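Local coordinates for protein xylulose kinase (Escherichia coli, PDB 2ITM) that phosphorylates D-xylulose to D-xylulose 5-phosphate with ATP, working as a homodimer of the FGGY carbohydrate kinase family, at residues Tyr155-Leu158 with Arg159-Glu163; Gly242-Asp245 with Ala246-Met250; Gly351-His354 with Gln355-Pro358; Trp402-Met405 with Leu406-Ser410. All coordinates share one frame; numbering follows the deposited sequence.

Contact 1 (Tyr155-Leu158 with Arg159-Glu163); sequences YLRL and RMTGE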
loop_
_atom_site.group_PDB
_atom_site.type_symbol
_atom_site.label_atom_id
_atom_site.label_comp_id
_atom_site.label_asym_id
_atom_site.label_seq_id
_atom_site.Cartn_x
_atom_site.Cartn_y
_atom_site.Cartn_z
ATOM N N TYR A 155 9.071 43.222 -4.725
ATOM C CA TYR A 155 8.763 43.746 -6.044
ATOM C C TYR A 155 7.464 44.525 -5.981
ATOM O O TYR A 155 7.353 45.601 -6.527
ATOM C CB TYR A 155 8.655 42.651 -7.101
ATOM C CG TYR A 155 8.085 43.159 -8.405
ATOM C CD1 TYR A 155 8.871 43.838 -9.304
ATOM C CD2 TYR A 155 6.753 42.981 -8.715
ATOM C CE1 TYR A 155 8.351 44.303 -10.486
ATOM C CE2 TYR A 155 6.225 43.442 -9.884
ATOM C CZ TYR A 155 7.021 44.110 -10.768
ATOM O OH TYR A 155 6.490 44.582 -11.933
ATOM N N LEU A 156 6.507 43.957 -5.268
ATOM C CA LEU A 156 5.273 44.627 -4.930
ATOM C C LEU A 156 5.468 45.993 -4.282
ATOM O O LEU A 156 4.856 46.962 -4.694
ATOM C CB LEU A 156 4.412 43.727 -4.056
ATOM C CG LEU A 156 2.918 43.847 -4.211
ATOM C CD1 LEU A 156 2.518 43.978 -5.659
ATOM C CD2 LEU A 156 2.253 42.649 -3.587
ATOM N N ARG A 157 6.326 46.057 -3.272
ATOM C CA ARG A 157 6.677 47.318 -2.657
ATOM C C ARG A 157 7.159 48.359 -3.660
ATOM O O ARG A 157 6.679 49.469 -3.669
ATOM C CB ARG A 157 7.697 47.117 -1.538
ATOM C CG ARG A 157 8.156 48.392 -0.877
ATOM C CD ARG A 157 9.494 48.301 -0.174
ATOM N NE ARG A 157 9.680 46.994 0.425
ATOM C CZ ARG A 157 9.012 46.563 1.472
ATOM N NH1 ARG A 157 8.129 47.345 2.064
ATOM N NH2 ARG A 157 9.233 45.354 1.934
ATOM N N LEU A 158 8.115 47.984 -4.497
ATOM C CA LEU A 158 8.649 48.868 -5.527
ATOM C C LEU A 158 7.564 49.419 -6.447
ATOM O O LEU A 158 7.511 50.602 -6.711
ATOM C CB LEU A 158 9.729 48.159 -6.330
ATOM C CG LEU A 158 10.238 48.878 -7.572
ATOM C CD1 LEU A 158 11.193 49.955 -7.188
ATOM C CD2 LEU A 158 10.867 47.915 -8.550
ATOM N N ARG A 159 6.667 48.555 -6.891
ATOM C CA ARG A 159 5.501 48.978 -7.652
ATOM C C ARG A 159 4.560 49.925 -6.899
ATOM O O ARG A 159 3.943 50.788 -7.499
ATOM C CB ARG A 159 4.747 47.774 -8.198
ATOM C CG ARG A 159 5.367 47.163 -9.442
ATOM C CD ARG A 159 5.347 48.063 -10.660
ATOM N NE ARG A 159 4.790 47.402 -11.843
ATOM C CZ ARG A 159 3.534 47.481 -12.214
ATOM N NH1 ARG A 159 2.679 48.190 -11.508
ATOM N NH2 ARG A 159 3.119 46.840 -13.283
ATOM N N MET A 160 4.480 49.763 -5.583
ATOM C CA MET A 160 3.642 50.586 -4.751
ATOM C C MET A 160 4.297 51.886 -4.272
ATOM O O MET A 160 3.614 52.864 -4.036
ATOM C CB MET A 160 3.144 49.797 -3.548
ATOM C CG MET A 160 2.067 48.787 -3.835
ATOM S SD MET A 160 1.380 48.109 -2.326
ATOM C CE MET A 160 2.814 47.382 -1.621
ATOM N N THR A 161 5.617 51.877 -4.125
ATOM C CA THR A 161 6.340 52.966 -3.483
ATOM C C THR A 161 7.456 53.582 -4.282
ATOM O O THR A 161 7.903 54.672 -3.985
ATOM C CB THR A 161 6.901 52.547 -2.127
ATOM O OG1 THR A 161 7.916 51.558 -2.298
ATOM C CG2 THR A 161 5.851 51.888 -1.299
ATOM N N GLY A 162 7.929 52.857 -5.284
ATOM C CA GLY A 162 9.145 53.211 -5.985
ATOM C C GLY A 162 10.446 53.021 -5.227
ATOM O O GLY A 162 11.482 53.477 -5.676
ATOM N N GLU A 163 10.397 52.341 -4.089
ATOM C CA GLU A 163 11.593 52.085 -3.302
ATOM C C GLU A 163 12.055 50.642 -3.450
ATOM O O GLU A 163 11.252 49.766 -3.729
ATOM C CB GLU A 163 11.367 52.392 -1.819
ATOM C CG GLU A 163 10.558 53.644 -1.517
ATOM C CD GLU A 163 11.337 54.898 -1.797
ATOM O OE1 GLU A 163 12.539 54.789 -2.049
ATOM O OE2 GLU A 163 10.763 55.973 -1.781
#
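Y155 and R159, one turn apart at the C-terminal end of helix 152-161, run side by side in the same direction. The aliphatic part of R159 does most of the touching: its CG lies 4.2 Å from the centroid of the Y155 ring, in an off-centre CH-pi contact. Beyond it the chain bends at chi2 (-65°) and again at chi3, which carries NE to the phenol; R159 NE gives Y155 OH a weak hydrogen bond of 3.3 Å. The guanidinium has stronger business outside, a salt bridge to E46 and a cation-pi contact with W49.

Two residues further along, the carbonyl of R157 is gripped twice by T161. T161 N reaches R157 O at 2.7 Å, while T161 OG1, 2.8 Å from the same R157 O, stands well above the carbonyl plane. That hydroxyl also accepts from E163 N at 3.2 Å from T161 OG1, closing an ST turn. G162 leaves the helix with positive phi, its N still bonded to L158 O at 2.7 Å, and L158 CA meets E163 O in a CH...O contact.

Further out, R157 NE bonds A165 O, its NH1 and NH2 reach the carbonyls of V228 and A229, and NH2 also pairs with D154. L156 and M160 pack helix 152-161 against helix 45-62 and strand 2-7, M160 also on strand 70-75, in the actin-like N-terminal domain of the FGGY kinases.

Contact 2 (Gly242-Asp245 with Ala246-Met250); sequences GMVD and ANQAM
G242 closes helix 233-241 with positive phi in a Schellman motif, and the chain then swings through a type II beta turn, D245 to Q248, into strand 249-253; the turn's own bond is Q248 N to D245 O, 2.9 Å.

The side chain of Q248 folds back across the mouth of this connection and ties it together with its amide. With chi2 at -177° the chain runs extended beyond CG, far enough to bring both ends of the amide to the preceding backbone. Q248 OE1 takes V244 N at 2.9 Å, from a donor well above the carbonyl plane, and also D245 N, a bond modelled too short to be trusted in detail. At the other end Q248 NE2 gives a weak bond to G242 O, 3.1 Å. One amide thus meets three backbone atoms of the loop, a carbonyl at G242 and the N-H groups of V244 and D245.

M243 fills the apolar side. Its CG packs on Q248 CB at 3.7 Å, the two side chains crossing at a slant, and its sulfur passes over the start of the strand, where M250 CB approaches M243 SD to 3.5 Å. T391 of the neighbouring strand and A238 of the helix touch both methionines. Beside the turn, D245 OD1 forms a salt bridge with R284, and a water accepts from A246 N at 3.1 Å while donating weakly to D245 OD1.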
loop_
_atom_site.group_PDB
_atom_site.type_symbol
_atom_site.label_atom_id
_atom_site.label_comp_id
_atom_site.label_asym_id
_atom_site.label_seq_id
_atom_site.Cartn_x
_atom_site.Cartn_y
_atom_site.Cartn_z
ATOM N N GLY A 242 0.909 36.259 17.413
ATOM C CA GLY A 242 1.391 36.812 18.644
ATOM C C GLY A 242 2.656 36.129 19.067
ATOM O O GLY A 242 3.107 36.207 20.193
ATOM N N MET A 243 3.257 35.444 18.113
ATOM C CA MET A 243 4.487 34.744 18.355
ATOM C C MET A 243 5.685 35.646 18.169
ATOM O O MET A 243 6.006 36.044 17.070
ATOM C CB MET A 243 4.573 33.497 17.477
ATOM C CG MET A 243 4.978 32.242 18.211
ATOM S SD MET A 243 3.664 31.164 18.746
ATOM C CE MET A 243 2.635 32.279 19.623
ATOM N N VAL A 244 6.344 35.969 19.267
ATOM C CA VAL A 244 6.951 37.269 19.426
ATOM C C VAL A 244 8.218 37.254 20.286
ATOM O O VAL A 244 9.129 38.023 20.048
ATOM C CB VAL A 244 5.929 38.276 19.946
ATOM C CG1 VAL A 244 6.490 39.099 21.067
ATOM C CG2 VAL A 244 5.389 39.127 18.825
ATOM N N ASP A 245 8.274 36.369 21.269
ATOM C CA ASP A 245 9.430 36.294 22.152
ATOM C C ASP A 245 10.062 34.908 22.224
ATOM O O ASP A 245 9.428 33.912 21.925
ATOM C CB ASP A 245 9.067 36.764 23.556
ATOM C CG ASP A 245 8.891 38.248 23.628
ATOM O OD1 ASP A 245 9.728 38.996 23.132
ATOM O OD2 ASP A 245 7.925 38.761 24.204
ATOM N N ALA A 246 11.314 34.867 22.651
ATOM C CA ALA A 246 12.059 33.633 22.781
ATOM C C ALA A 246 11.258 32.485 23.377
ATOM O O ALA A 246 10.632 32.624 24.417
ATOM C CB ALA A 246 13.312 33.856 23.566
ATOM N N ASN A 247 11.294 31.353 22.686
ATOM C CA ASN A 247 10.619 30.134 23.100
ATOM C C ASN A 247 9.105 30.133 22.963
ATOM O O ASN A 247 8.454 29.206 23.401
ATOM C CB ASN A 247 11.036 29.724 24.510
ATOM C CG ASN A 247 12.531 29.522 24.641
ATOM O OD1 ASN A 247 13.111 28.666 23.990
ATOM N ND2 ASN A 247 13.158 30.320 25.478
ATOM N N GLN A 248 8.544 31.163 22.353
ATOM C CA GLN A 248 7.201 31.038 21.820
ATOM C C GLN A 248 7.195 30.179 20.568
ATOM O O GLN A 248 8.053 30.312 19.718
ATOM C CB GLN A 248 6.580 32.403 21.538
ATOM C CG GLN A 248 6.307 33.231 22.775
ATOM C CD GLN A 248 5.638 34.537 22.449
ATOM O OE1 GLN A 248 6.276 35.520 22.154
ATOM N NE2 GLN A 248 4.329 34.554 22.538
ATOM N N ALA A 249 6.224 29.284 20.482
ATOM C CA ALA A 249 6.165 28.321 19.403
ATOM C C ALA A 249 4.740 28.053 18.980
ATOM O O ALA A 249 3.839 27.987 19.808
ATOM C CB ALA A 249 6.838 27.042 19.801
ATOM N N MET A 250 4.558 27.887 17.677
ATOM C CA MET A 250 3.276 27.526 17.111
ATOM C C MET A 250 3.382 26.351 16.158
ATOM O O MET A 250 4.357 26.212 15.444
ATOM C CB MET A 250 2.629 28.724 16.422
ATOM C CG MET A 250 3.310 29.155 15.144
ATOM S SD MET A 250 2.799 30.748 14.487
ATOM C CE MET A 250 1.380 30.266 13.568
HETATM O O HOH W 1 12.534 37.332 24.090
#

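Contact 3 (Gly351-His354 with Gln355-Pro358); sequences GLTH and QHGP
T353 and H356 span a type I beta turn that leads the chain from strand 345-353 toward helix 358-381, whose N-cap position is G357. H356 N closes the turn on T353 O at 3.0 Å.

The close-packed side belongs to the H356 ring, which doubles back toward the strand. With chi1 at -62° its CG stands beside its own backbone N, and the imidazole reaches the two residues before the turn: L352 CA lies at the ring edge, 3.4 Å from H356 CD2, and H356 NE2 gives a weak bond of 3.4 Å to G351 O, also near the ring plane. T353 OG1 comes over one face of the same ring. V327 touches H356 and L352 from a nearby loop, and L304 of the second subunit packs on H356 as well. L352 and T353 pair with a strand of that subunit in an antiparallel ladder, making this part of the homodimer interface.

The other side of the turn is looser and nearer to solvent. Here H354, an exposed residue, and Q355 lie alongside each other and point the same way, the imidazole and amide planes only 22° apart. It is the Q355 methylene rather than the amide that covers the ring, in a CH-pi contact. E325 of the same chain touches Q355. Q355 CG sits over the face, displaced toward the rim of the imidazole and 3.5 Å from H354 NE2.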
loop_
_atom_site.group_PDB
_atom_site.type_symbol
_atom_site.label_atom_id
_atom_site.label_comp_id
_atom_site.label_asym_id
_atom_site.label_seq_id
_atom_site.Cartn_x
_atom_site.Cartn_y
_atom_site.Cartn_z
ATOM N N GLY A 351 1.567 -3.593 8.396
ATOM C CA GLY A 351 1.230 -4.600 9.397
ATOM C C GLY A 351 -0.242 -4.900 9.500
ATOM O O GLY A 351 -0.740 -5.145 10.581
ATOM N N LEU A 352 -0.955 -4.869 8.397
ATOM C CA LEU A 352 -2.369 -5.139 8.368
ATOM C C LEU A 352 -2.683 -6.629 8.433
ATOM O O LEU A 352 -2.059 -7.418 7.777
ATOM C CB LEU A 352 -3.010 -4.540 7.121
ATOM C CG LEU A 352 -2.652 -3.112 6.689
ATOM C CD1 LEU A 352 -2.680 -2.986 5.210
ATOM C CD2 LEU A 352 -3.572 -2.096 7.317
ATOM N N THR A 353 -3.678 -6.979 9.245
ATOM C CA THR A 353 -4.126 -8.356 9.423
ATOM C C THR A 353 -5.638 -8.472 9.351
ATOM O O THR A 353 -6.336 -7.480 9.276
ATOM C CB THR A 353 -3.673 -8.900 10.771
ATOM O OG1 THR A 353 -4.387 -8.238 11.814
ATOM C CG2 THR A 353 -2.247 -8.537 11.045
ATOM N N HIS A 354 -6.125 -9.705 9.397
ATOM C CA HIS A 354 -7.548 -10.004 9.454
ATOM C C HIS A 354 -8.310 -9.180 10.486
ATOM O O HIS A 354 -9.527 -9.030 10.387
ATOM C CB HIS A 354 -7.762 -11.494 9.713
ATOM C CG HIS A 354 -7.394 -11.927 11.100
ATOM N ND1 HIS A 354 -6.088 -12.074 11.512
ATOM C CD2 HIS A 354 -8.160 -12.236 12.172
ATOM C CE1 HIS A 354 -6.065 -12.461 12.772
ATOM N NE2 HIS A 354 -7.309 -12.569 13.196
ATOM N N GLN A 355 -7.589 -8.655 11.460
ATOM C CA GLN A 355 -8.185 -8.058 12.638
ATOM C C GLN A 355 -8.645 -6.635 12.346
ATOM O O GLN A 355 -9.325 -6.019 13.153
ATOM C CB GLN A 355 -7.159 -8.022 13.756
ATOM C CG GLN A 355 -6.864 -9.352 14.377
ATOM C CD GLN A 355 -6.460 -9.224 15.824
ATOM O OE1 GLN A 355 -5.275 -9.201 16.141
ATOM N NE2 GLN A 355 -7.442 -9.132 16.705
ATOM N N HIS A 356 -8.240 -6.118 11.193
ATOM C CA HIS A 356 -8.261 -4.689 10.955
ATOM C C HIS A 356 -9.429 -4.292 10.052
ATOM O O HIS A 356 -9.595 -4.825 8.973
ATOM C CB HIS A 356 -6.945 -4.209 10.346
ATOM C CG HIS A 356 -5.754 -4.426 11.222
ATOM N ND1 HIS A 356 -5.744 -4.095 12.557
ATOM C CD2 HIS A 356 -4.532 -4.933 10.952
ATOM C CE1 HIS A 356 -4.569 -4.395 13.072
ATOM N NE2 HIS A 356 -3.815 -4.903 12.117
ATOM N N GLY A 357 -10.217 -3.339 10.515
ATOM C CA GLY A 357 -11.123 -2.577 9.659
ATOM C C GLY A 357 -10.918 -1.082 9.777
ATOM O O GLY A 357 -9.930 -0.632 10.326
ATOM N N PRO A 358 -11.877 -0.319 9.267
ATOM C CA PRO A 358 -11.738 1.127 9.115
ATOM C C PRO A 358 -11.521 1.863 10.427
ATOM O O PRO A 358 -10.863 2.880 10.441
ATOM C CB PRO A 358 -13.069 1.529 8.511
ATOM C CG PRO A 358 -13.525 0.340 7.816
ATOM C CD PRO A 358 -13.107 -0.814 8.637
#

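Contact 4 (Trp402-Met405 with Leu406-Ser410); sequences WRQM and LADIS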
loop_
_atom_site.group_PDB
_atom_site.type_symbol
_atom_site.label_atom_id
_atom_site.label_comp_id
_atom_site.label_asym_id
_atom_site.label_seq_id
_atom_site.Cartn_x
_atom_site.Cartn_y
_atom_site.Cartn_z
ATOM N N TRP A 402 -8.049 14.665 19.151
ATOM C CA TRP A 402 -6.761 14.541 18.538
ATOM C C TRP A 402 -5.738 15.447 19.169
ATOM O O TRP A 402 -4.612 15.076 19.378
ATOM C CB TRP A 402 -6.826 14.778 17.040
ATOM C CG TRP A 402 -5.560 14.382 16.357
ATOM C CD1 TRP A 402 -4.925 13.181 16.442
ATOM C CD2 TRP A 402 -4.757 15.192 15.513
ATOM N NE1 TRP A 402 -3.779 13.189 15.696
ATOM C CE2 TRP A 402 -3.650 14.416 15.112
ATOM C CE3 TRP A 402 -4.855 16.498 15.045
ATOM C CZ2 TRP A 402 -2.668 14.904 14.273
ATOM C CZ3 TRP A 402 -3.883 16.970 14.218
ATOM C CH2 TRP A 402 -2.800 16.178 13.838
ATOM N N ARG A 403 -6.176 16.648 19.509
ATOM C CA ARG A 403 -5.346 17.596 20.216
ATOM C C ARG A 403 -4.779 16.984 21.484
ATOM O O ARG A 403 -3.616 17.183 21.815
ATOM C CB ARG A 403 -6.142 18.855 20.555
ATOM C CG ARG A 403 -6.402 19.801 19.381
ATOM C CD ARG A 403 -6.711 21.217 19.794
ATOM N NE ARG A 403 -7.866 21.261 20.678
ATOM C CZ ARG A 403 -9.124 21.266 20.275
ATOM N NH1 ARG A 403 -9.418 21.231 18.994
ATOM N NH2 ARG A 403 -10.099 21.298 21.162
ATOM N N GLN A 404 -5.615 16.244 22.200
ATOM C CA GLN A 404 -5.189 15.569 23.407
ATOM C C GLN A 404 -4.251 14.417 23.131
ATOM O O GLN A 404 -3.278 14.232 23.831
ATOM C CB GLN A 404 -6.384 15.042 24.174
ATOM C CG GLN A 404 -6.004 14.448 25.492
ATOM C CD GLN A 404 -5.458 15.473 26.433
ATOM O OE1 GLN A 404 -4.437 15.256 27.068
ATOM N NE2 GLN A 404 -6.141 16.598 26.531
ATOM N N MET A 405 -4.580 13.630 22.119
ATOM C CA MET A 405 -3.706 12.589 21.656
ATOM C C MET A 405 -2.356 13.161 21.335
ATOM O O MET A 405 -1.335 12.573 21.676
ATOM C CB MET A 405 -4.280 11.875 20.443
ATOM C CG MET A 405 -3.325 10.857 19.846
ATOM S SD MET A 405 -3.895 10.043 18.369
ATOM C CE MET A 405 -5.147 9.028 19.061
ATOM N N LEU A 406 -2.337 14.313 20.673
ATOM C CA LEU A 406 -1.093 14.995 20.338
ATOM C C LEU A 406 -0.311 15.401 21.568
ATOM O O LEU A 406 0.904 15.359 21.577
ATOM C CB LEU A 406 -1.370 16.235 19.508
ATOM C CG LEU A 406 -1.061 16.205 18.022
ATOM C CD1 LEU A 406 -1.573 14.947 17.411
ATOM C CD2 LEU A 406 -1.642 17.405 17.334
ATOM N N ALA A 407 -1.028 15.803 22.599
ATOM C CA ALA A 407 -0.407 16.154 23.849
ATOM C C ALA A 407 0.131 14.939 24.597
ATOM O O ALA A 407 1.200 14.984 25.177
ATOM C CB ALA A 407 -1.379 16.916 24.695
ATOM N N ASP A 408 -0.624 13.853 24.557
ATOM C CA ASP A 408 -0.254 12.622 25.227
ATOM C C ASP A 408 0.993 12.031 24.618
ATOM O O ASP A 408 1.917 11.640 25.310
ATOM C CB ASP A 408 -1.402 11.625 25.132
ATOM C CG ASP A 408 -2.635 12.053 25.921
ATOM O OD1 ASP A 408 -2.521 12.901 26.820
ATOM O OD2 ASP A 408 -3.750 11.561 25.704
ATOM N N ILE A 409 1.000 11.982 23.293
ATOM C CA ILE A 409 2.125 11.517 22.502
ATOM C C ILE A 409 3.366 12.358 22.707
ATOM O O ILE A 409 4.439 11.831 22.907
ATOM C CB ILE A 409 1.745 11.492 21.014
ATOM C CG1 ILE A 409 0.857 10.299 20.715
ATOM C CG2 ILE A 409 2.967 11.446 20.152
ATOM C CD1 ILE A 409 0.437 10.212 19.315
ATOM N N SER A 410 3.214 13.670 22.647
ATOM C CA SER A 410 4.344 14.567 22.538
ATOM C C SER A 410 4.953 14.963 23.868
ATOM O O SER A 410 6.104 15.360 23.925
ATOM C CB SER A 410 3.966 15.813 21.753
ATOM O OG SER A 410 3.253 16.722 22.544
#
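One face of the W402 indole carries L406, whose two methyls are spread along it: CD1 sits over the five-membered ring, and CD2 lies by the benzo part, 3.9 Å from W402 CZ3. CD1 is modelled too close to the ring for its distance to be relied on; its placing over the face fits a CH-pi contact. W402 chi1, -168°, puts CG anti to the backbone N and lets the indole lean along the helix toward the residue one turn on. At the ring edge W402 NE1 is spent on L366 O of helix 358-381, and the ring also packs on V369 and L373 of that helix and on A294 and L298 of helix 294-304.

One turn apart on the same helix, M405 and I409 lie side by side and point the same way, M405 CG 3.9 Å from I409 CD1. Helix 459-479 covers this side, with Y465 resting on both of them and R461 in a salt bridge with D408 OD2. R403 leaves in another direction, with NH1 on A397 O, and its guanidinium makes a cation-pi contact with Y416.

Along the backbone the i to i+4 bonds are regular: L406 N to W402 O is 2.7 Å and I409 N to M405 O 2.9 Å. At the last turn L406 O takes two donors from opposite faces, S410 N at 3.1 Å and S410 OG at 2.9 Å. This is the helix of the beta-alpha-beta unit formed by strand 390-393, helix 400-410 and strand 414-417, in the actin-like C-terminal domain of the FGGY kinases.

The four contacts follow one another without touching. Contact 1 lies in the N-terminal domain, with the side chain of L156 about 8 Å from that of D6, thought important for activity, and about 14 Å from the bound D-xylulose. Contact 2 leads from the helix starting at D233, the probable proton acceptor, into the sheet of the C-terminal domain; its M250 side chain is about 12 Å from the sugar. Contacts 2 and 4, centres about 20 Å apart, are linked through that sheet, as strand 249-253 runs beside strand 390-393, leading into contact 4. Contact 3, about 24 Å from contact 4 and about 58 Å from contact 1 between centres, stands at the dimer interface.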